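Local structure of aminopeptidase N family protein (Idiomarina loihiensis L2TR, 4FGM) at residues Glu176-His181 with Lys206-Gln211; His181-Ser186 with Glu216-Gln221. The protein is probably a zinc-dependent aminopeptidase of the M61 family, thought to cleave residues from the N-termini of peptides. All coordinates share one frame; numbering follows the deposited sequence.

Contact 1 of 2, residues Glu176-His181 with Lys206-Gln211; sequences EEFIAH and KICETQ
E209 lays its side chain across the end of strand 174-180, where A180 and H181 receive it. Its CG sits 3.5 Å from A180 CB and also lies over one face of the H181 imidazole, 4.0 Å from the ring centroid and 28° off the normal, a CH-pi contact. Beyond CG the chain is extended, which brings E209 OE2 to the ND1 side of the ring, 3.5 Å from H181 ND1. There OE2 accepts a weak but fairly straight hydrogen bond from the backbone H181 N (3.5 Å, 164°). The carboxylate plane is turned steeply from that of the imidazole, and the far nitrogen of the ring, NE2, is hydrogen-bonded to S213 one turn further along the helix. Helix 197-215 thus packs on the edge strand of a five-stranded mixed sheet, the short strand and helix axes running 30° apart and 7.9 Å from each other at closest. C208, the residue before E209, points toward the strand: its CB touches A180 CB at 3.9 Å, while SG comes near the plane of the F178 ring at its edge, 4.5 Å from CE2. F178 and A180 both direct their side chains toward the helix, and Y275 of helix 262-277 packs against C208 from beyond the two segments. The C208 side chain lies about 11 Å from that of the zinc ligand H273.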
loop_
_atom_site.group_PDB
_atom_site.type_symbol
_atom_site.label_atom_id
_atom_site.label_comp_id
_atom_site.label_asym_id
_atom_site.label_seq_id
_atom_site.Cartn_x
_atom_site.Cartn_y
_atom_site.Cartn_z
ATOM N N GLU A 176 -17.371 -12.805 8.390
ATOM C CA GLU A 176 -17.324 -14.185 7.927
ATOM C C GLU A 176 -15.995 -14.803 8.359
ATOM O O GLU A 176 -14.923 -14.388 7.913
ATOM C CB GLU A 176 -17.440 -14.237 6.401
ATOM C CG GLU A 176 -17.575 -15.638 5.818
ATOM C CD GLU A 176 -18.983 -16.196 5.938
ATOM O OE1 GLU A 176 -19.426 -16.478 7.071
ATOM O OE2 GLU A 176 -19.648 -16.350 4.890
ATOM N N GLU A 177 -16.081 -15.800 9.227
ATOM C CA GLU A 177 -14.906 -16.480 9.740
ATOM C C GLU A 177 -14.487 -17.665 8.874
ATOM O O GLU A 177 -15.300 -18.252 8.173
ATOM C CB GLU A 177 -15.184 -16.952 11.167
ATOM C CG GLU A 177 -14.371 -16.237 12.226
ATOM C CD GLU A 177 -15.224 -15.708 13.359
ATOM O OE1 GLU A 177 -16.083 -16.463 13.860
ATOM O OE2 GLU A 177 -15.030 -14.539 13.753
ATOM N N PHE A 178 -13.202 -17.991 8.913
ATOM C CA PHE A 178 -12.679 -19.132 8.175
ATOM C C PHE A 178 -11.365 -19.589 8.791
ATOM O O PHE A 178 -10.801 -18.894 9.636
ATOM C CB PHE A 178 -12.491 -18.797 6.688
ATOM C CG PHE A 178 -11.495 -17.700 6.406
ATOM C CD1 PHE A 178 -11.858 -16.361 6.518
ATOM C CD2 PHE A 178 -10.209 -18.011 5.970
ATOM C CE1 PHE A 178 -10.965 -15.348 6.170
ATOM C CE2 PHE A 178 -9.304 -17.003 5.618
ATOM C CZ PHE A 178 -9.680 -15.670 5.725
ATOM N N ILE A 179 -10.871 -20.756 8.392
ATOM C CA ILE A 179 -9.617 -21.223 8.970
ATOM C C ILE A 179 -8.580 -21.620 7.931
ATOM O O ILE A 179 -8.898 -22.162 6.875
ATOM C CB ILE A 179 -9.844 -22.413 9.956
ATOM C CG1 ILE A 179 -9.931 -23.734 9.197
ATOM C CG2 ILE A 179 -11.120 -22.194 10.766
ATOM C CD1 ILE A 179 -8.660 -24.569 9.296
ATOM N N ALA A 180 -7.329 -21.317 8.242
ATOM C CA ALA A 180 -6.218 -21.657 7.378
ATOM C C ALA A 180 -5.193 -22.306 8.304
ATOM O O ALA A 180 -4.714 -21.671 9.250
ATOM C CB ALA A 180 -5.645 -20.399 6.727
ATOM N N HIS A 181 -4.878 -23.573 8.040
ATOM C CA HIS A 181 -3.933 -24.328 8.856
ATOM C C HIS A 181 -4.224 -24.206 10.345
ATOM O O HIS A 181 -3.348 -23.852 11.130
ATOM C CB HIS A 181 -2.499 -23.882 8.578
ATOM C CG HIS A 181 -1.963 -24.376 7.276
ATOM N ND1 HIS A 181 -2.685 -25.207 6.442
ATOM C CD2 HIS A 181 -0.776 -24.168 6.660
ATOM C CE1 HIS A 181 -1.965 -25.486 5.372
ATOM N NE2 HIS A 181 -0.801 -24.868 5.478
ATOM N N LYS A 206 -7.406 -20.181 0.779
ATOM C CA LYS A 206 -6.397 -20.745 -0.107
ATOM C C LYS A 206 -5.141 -19.887 -0.110
ATOM O O LYS A 206 -4.034 -20.390 0.106
ATOM C CB LYS A 206 -6.939 -20.892 -1.537
ATOM C CG LYS A 206 -7.593 -22.238 -1.798
ATOM C CD LYS A 206 -7.840 -22.498 -3.282
ATOM C CE LYS A 206 -9.144 -21.883 -3.764
ATOM N NZ LYS A 206 -9.405 -22.217 -5.196
ATOM N N ILE A 207 -5.309 -18.592 -0.354
ATOM C CA ILE A 207 -4.171 -17.688 -0.368
ATOM C C ILE A 207 -3.406 -17.770 0.956
ATOM O O ILE A 207 -2.182 -17.932 0.972
ATOM C CB ILE A 207 -4.626 -16.237 -0.598
ATOM C CG1 ILE A 207 -5.245 -16.110 -1.995
ATOM C CG2 ILE A 207 -3.459 -15.288 -0.427
ATOM C CD1 ILE A 207 -5.976 -14.807 -2.231
ATOM N N CYS A 208 -4.135 -17.671 2.064
ATOM C CA CYS A 208 -3.526 -17.720 3.390
ATOM C C CYS A 208 -2.786 -19.021 3.699
ATOM O O CYS A 208 -1.681 -18.994 4.248
ATOM C CB CYS A 208 -4.586 -17.457 4.461
ATOM S SG CYS A 208 -5.172 -15.748 4.481
ATOM N N GLU A 209 -3.388 -20.158 3.363
ATOM C CA GLU A 209 -2.725 -21.428 3.615
ATOM C C GLU A 209 -1.434 -21.491 2.809
ATOM O O GLU A 209 -0.403 -21.943 3.309
ATOM C CB GLU A 209 -3.649 -22.599 3.279
ATOM C CG GLU A 209 -4.655 -22.859 4.389
ATOM C CD GLU A 209 -5.646 -23.959 4.070
ATOM O OE1 GLU A 209 -6.235 -23.932 2.965
ATOM O OE2 GLU A 209 -5.851 -24.838 4.936
ATOM N N THR A 210 -1.482 -21.013 1.570
ATOM C CA THR A 210 -0.290 -21.003 0.733
ATOM C C THR A 210 0.826 -20.219 1.416
ATOM O O THR A 210 1.983 -20.631 1.401
ATOM C CB THR A 210 -0.587 -20.375 -0.638
ATOM O OG1 THR A 210 -1.473 -21.231 -1.363
ATOM C CG2 THR A 210 0.676 -20.184 -1.432
ATOM N N GLN A 211 0.484 -19.096 2.032
ATOM C CA GLN A 211 1.503 -18.291 2.691
ATOM C C GLN A 211 2.048 -18.940 3.966
ATOM O O GLN A 211 3.267 -18.976 4.177
ATOM C CB GLN A 211 0.966 -16.879 2.961
ATOM C CG GLN A 211 0.716 -16.106 1.652
ATOM C CD GLN A 211 0.674 -14.594 1.819
ATOM O OE1 GLN A 211 1.439 -14.019 2.598
ATOM N NE2 GLN A 211 -0.208 -13.939 1.063
#

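Contact 2 of 2, residues His181-Ser186 with Glu216-Gln221; sequences HGIKHS and EEAPFQ
The backbones of I183 and Q221 come closest where strand 183-190 begins and the loop leading to strand 222-230 ends, with CA atoms 6.5 Å apart and no hydrogen bond between the two segments. I183 carries the contact with both branches. I183 CG1 stands beside the backbone N (chi1 -61°) and the chain runs on extended, which delivers CD1 to A218 CB at 3.6 Å. On the other branch, I183 CG2 rests 3.4 Å from the carbonyl oxygen Q221 O and meets the F220 ring at its edge, 4.4 Å from F220 CE2. An alanine here would lack both branches, and the A218 methyl and the F220 edge would probably lose their apolar cover on this side. F220 also has the A218 methyl over one face, 4.1 Å above the plane and offset toward the rim. The H185 and F220 side chains cross at about a right angle, H185 NE2 lying 4.1 Å from F220 CE2. Rotation of the imidazole is fixed at both nitrogens: H185 ND1 donates to I183 O (3.1 Å, 152°), which lies in the ring plane although ND1 approaches from above the I183 carbonyl plane, and NE2 is hydrogen-bonded to the Y275 hydroxyl. Y275, on the helix 262-277 that bears the zinc-binding histidines, also meets the F220 ring. Helix 401-413 touches the loop too, W409 meeting E217 and P219, and beyond the loop strand 222-230 pairs in parallel with strand 183-190.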
loop_
_atom_site.group_PDB
_atom_site.type_symbol
_atom_site.label_atom_id
_atom_site.label_comp_id
_atom_site.label_asym_id
_atom_site.label_seq_id
_atom_site.Cartn_x
_atom_site.Cartn_y
_atom_site.Cartn_z
ATOM N N HIS A 181 -4.878 -23.573 8.040
ATOM C CA HIS A 181 -3.933 -24.328 8.856
ATOM C C HIS A 181 -4.224 -24.206 10.345
ATOM O O HIS A 181 -3.348 -23.852 11.130
ATOM C CB HIS A 181 -2.499 -23.882 8.578
ATOM C CG HIS A 181 -1.963 -24.376 7.276
ATOM N ND1 HIS A 181 -2.685 -25.207 6.442
ATOM C CD2 HIS A 181 -0.776 -24.168 6.660
ATOM C CE1 HIS A 181 -1.965 -25.486 5.372
ATOM N NE2 HIS A 181 -0.801 -24.868 5.478
ATOM N N GLY A 182 -5.464 -24.499 10.721
ATOM C CA GLY A 182 -5.858 -24.445 12.114
ATOM C C GLY A 182 -5.890 -23.076 12.767
ATOM O O GLY A 182 -6.115 -22.971 13.971
ATOM N N ILE A 183 -5.665 -22.019 11.997
ATOM C CA ILE A 183 -5.692 -20.680 12.568
ATOM C C ILE A 183 -6.982 -19.957 12.177
ATOM O O ILE A 183 -7.436 -20.056 11.033
ATOM C CB ILE A 183 -4.455 -19.863 12.116
ATOM C CG1 ILE A 183 -3.181 -20.562 12.608
ATOM C CG2 ILE A 183 -4.526 -18.438 12.673
ATOM C CD1 ILE A 183 -1.892 -19.768 12.387
ATOM N N LYS A 184 -7.587 -19.255 13.131
ATOM C CA LYS A 184 -8.826 -18.530 12.854
ATOM C C LYS A 184 -8.575 -17.223 12.113
ATOM O O LYS A 184 -7.693 -16.447 12.477
ATOM C CB LYS A 184 -9.589 -18.223 14.144
ATOM C CG LYS A 184 -10.148 -19.441 14.850
ATOM C CD LYS A 184 -11.227 -19.048 15.844
ATOM C CE LYS A 184 -11.651 -20.241 16.676
ATOM N NZ LYS A 184 -11.935 -21.423 15.819
ATOM N N HIS A 185 -9.367 -16.998 11.070
ATOM C CA HIS A 185 -9.281 -15.793 10.252
ATOM C C HIS A 185 -10.664 -15.168 10.138
ATOM O O HIS A 185 -11.681 -15.846 10.298
ATOM C CB HIS A 185 -8.769 -16.124 8.846
ATOM C CG HIS A 185 -7.308 -16.444 8.786
ATOM N ND1 HIS A 185 -6.773 -17.605 9.309
ATOM C CD2 HIS A 185 -6.268 -15.758 8.255
ATOM C CE1 HIS A 185 -5.469 -17.619 9.098
ATOM N NE2 HIS A 185 -5.135 -16.510 8.461
ATOM N N SER A 186 -10.695 -13.873 9.849
ATOM C CA SER A 186 -11.952 -13.148 9.703
ATOM C C SER A 186 -11.904 -12.138 8.571
ATOM O O SER A 186 -10.893 -11.460 8.361
ATOM C CB SER A 186 -12.301 -12.390 10.990
ATOM O OG SER A 186 -12.576 -13.273 12.059
ATOM N N GLU A 216 6.087 -21.810 6.660
ATOM C CA GLU A 216 5.993 -22.980 7.523
ATOM C C GLU A 216 5.691 -22.587 8.962
ATOM O O GLU A 216 5.818 -23.400 9.870
ATOM C CB GLU A 216 7.302 -23.776 7.468
ATOM C CG GLU A 216 7.558 -24.430 6.125
ATOM C CD GLU A 216 8.897 -25.136 6.059
ATOM O OE1 GLU A 216 9.471 -25.434 7.129
ATOM O OE2 GLU A 216 9.368 -25.405 4.933
ATOM N N GLU A 217 5.276 -21.339 9.157
ATOM C CA GLU A 217 4.976 -20.825 10.484
ATOM C C GLU A 217 4.263 -19.480 10.383
ATOM O O GLU A 217 4.545 -18.697 9.477
ATOM C CB GLU A 217 6.280 -20.656 11.261
ATOM C CG GLU A 217 6.111 -20.266 12.711
ATOM C CD GLU A 217 7.406 -20.396 13.490
ATOM O OE1 GLU A 217 8.181 -21.329 13.189
ATOM O OE2 GLU A 217 7.642 -19.583 14.411
ATOM N N ALA A 218 3.346 -19.213 11.310
ATOM C CA ALA A 218 2.616 -17.949 11.325
ATOM C C ALA A 218 3.002 -17.163 12.575
ATOM O O ALA A 218 3.051 -17.717 13.667
ATOM C CB ALA A 218 1.122 -18.210 11.316
ATOM N N PRO A 219 3.286 -15.860 12.430
ATOM C CA PRO A 219 3.669 -15.036 13.584
ATOM C C PRO A 219 2.498 -14.535 14.430
ATOM O O PRO A 219 2.696 -13.827 15.412
ATOM C CB PRO A 219 4.446 -13.891 12.939
ATOM C CG PRO A 219 3.699 -13.687 11.656
ATOM C CD PRO A 219 3.474 -15.117 11.170
ATOM N N PHE A 220 1.282 -14.904 14.050
ATOM C CA PHE A 220 0.087 -14.480 14.780
ATOM C C PHE A 220 -0.752 -15.696 15.175
ATOM O O PHE A 220 -0.535 -16.795 14.666
ATOM C CB PHE A 220 -0.750 -13.537 13.901
ATOM C CG PHE A 220 -0.890 -14.007 12.471
ATOM C CD1 PHE A 220 -0.124 -13.435 11.459
ATOM C CD2 PHE A 220 -1.774 -15.031 12.143
ATOM C CE1 PHE A 220 -0.225 -13.886 10.138
ATOM C CE2 PHE A 220 -1.881 -15.493 10.826
ATOM C CZ PHE A 220 -1.108 -14.914 9.820
ATOM N N GLN A 221 -1.710 -15.505 16.078
ATOM C CA GLN A 221 -2.566 -16.612 16.496
ATOM C C GLN A 221 -3.947 -16.548 15.856
ATOM O O GLN A 221 -4.721 -17.501 15.926
ATOM C CB GLN A 221 -2.698 -16.646 18.015
ATOM C CG GLN A 221 -1.414 -17.034 18.715
ATOM C CD GLN A 221 -1.560 -17.028 20.217
ATOM O OE1 GLN A 221 -1.858 -18.054 20.832
ATOM N NE2 GLN A 221 -1.370 -15.857 20.820
#

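Contacts 1 and 2 lie about 8 Å apart, centre to centre, and share H181, in the turn between strands 174-180 and 183-190. Their segments alternate along the chain: 176-181, 181-186, then 206-211 on helix 197-215 and, in the loop that follows, 216-221. The two strands are antiparallel neighbours in the five-stranded sheet, joined by F178 O and H185 N at 2.8 Å, probably a hydrogen bond, while A180 CB packs against H185 CE1 at 3.7 Å. The helix packs on the first strand and the loop after it on the start of the second. Both contacts abut Y275 on helix 262-277, linking this corner of the sheet to the helix that supplies H273 and H277 to the zinc.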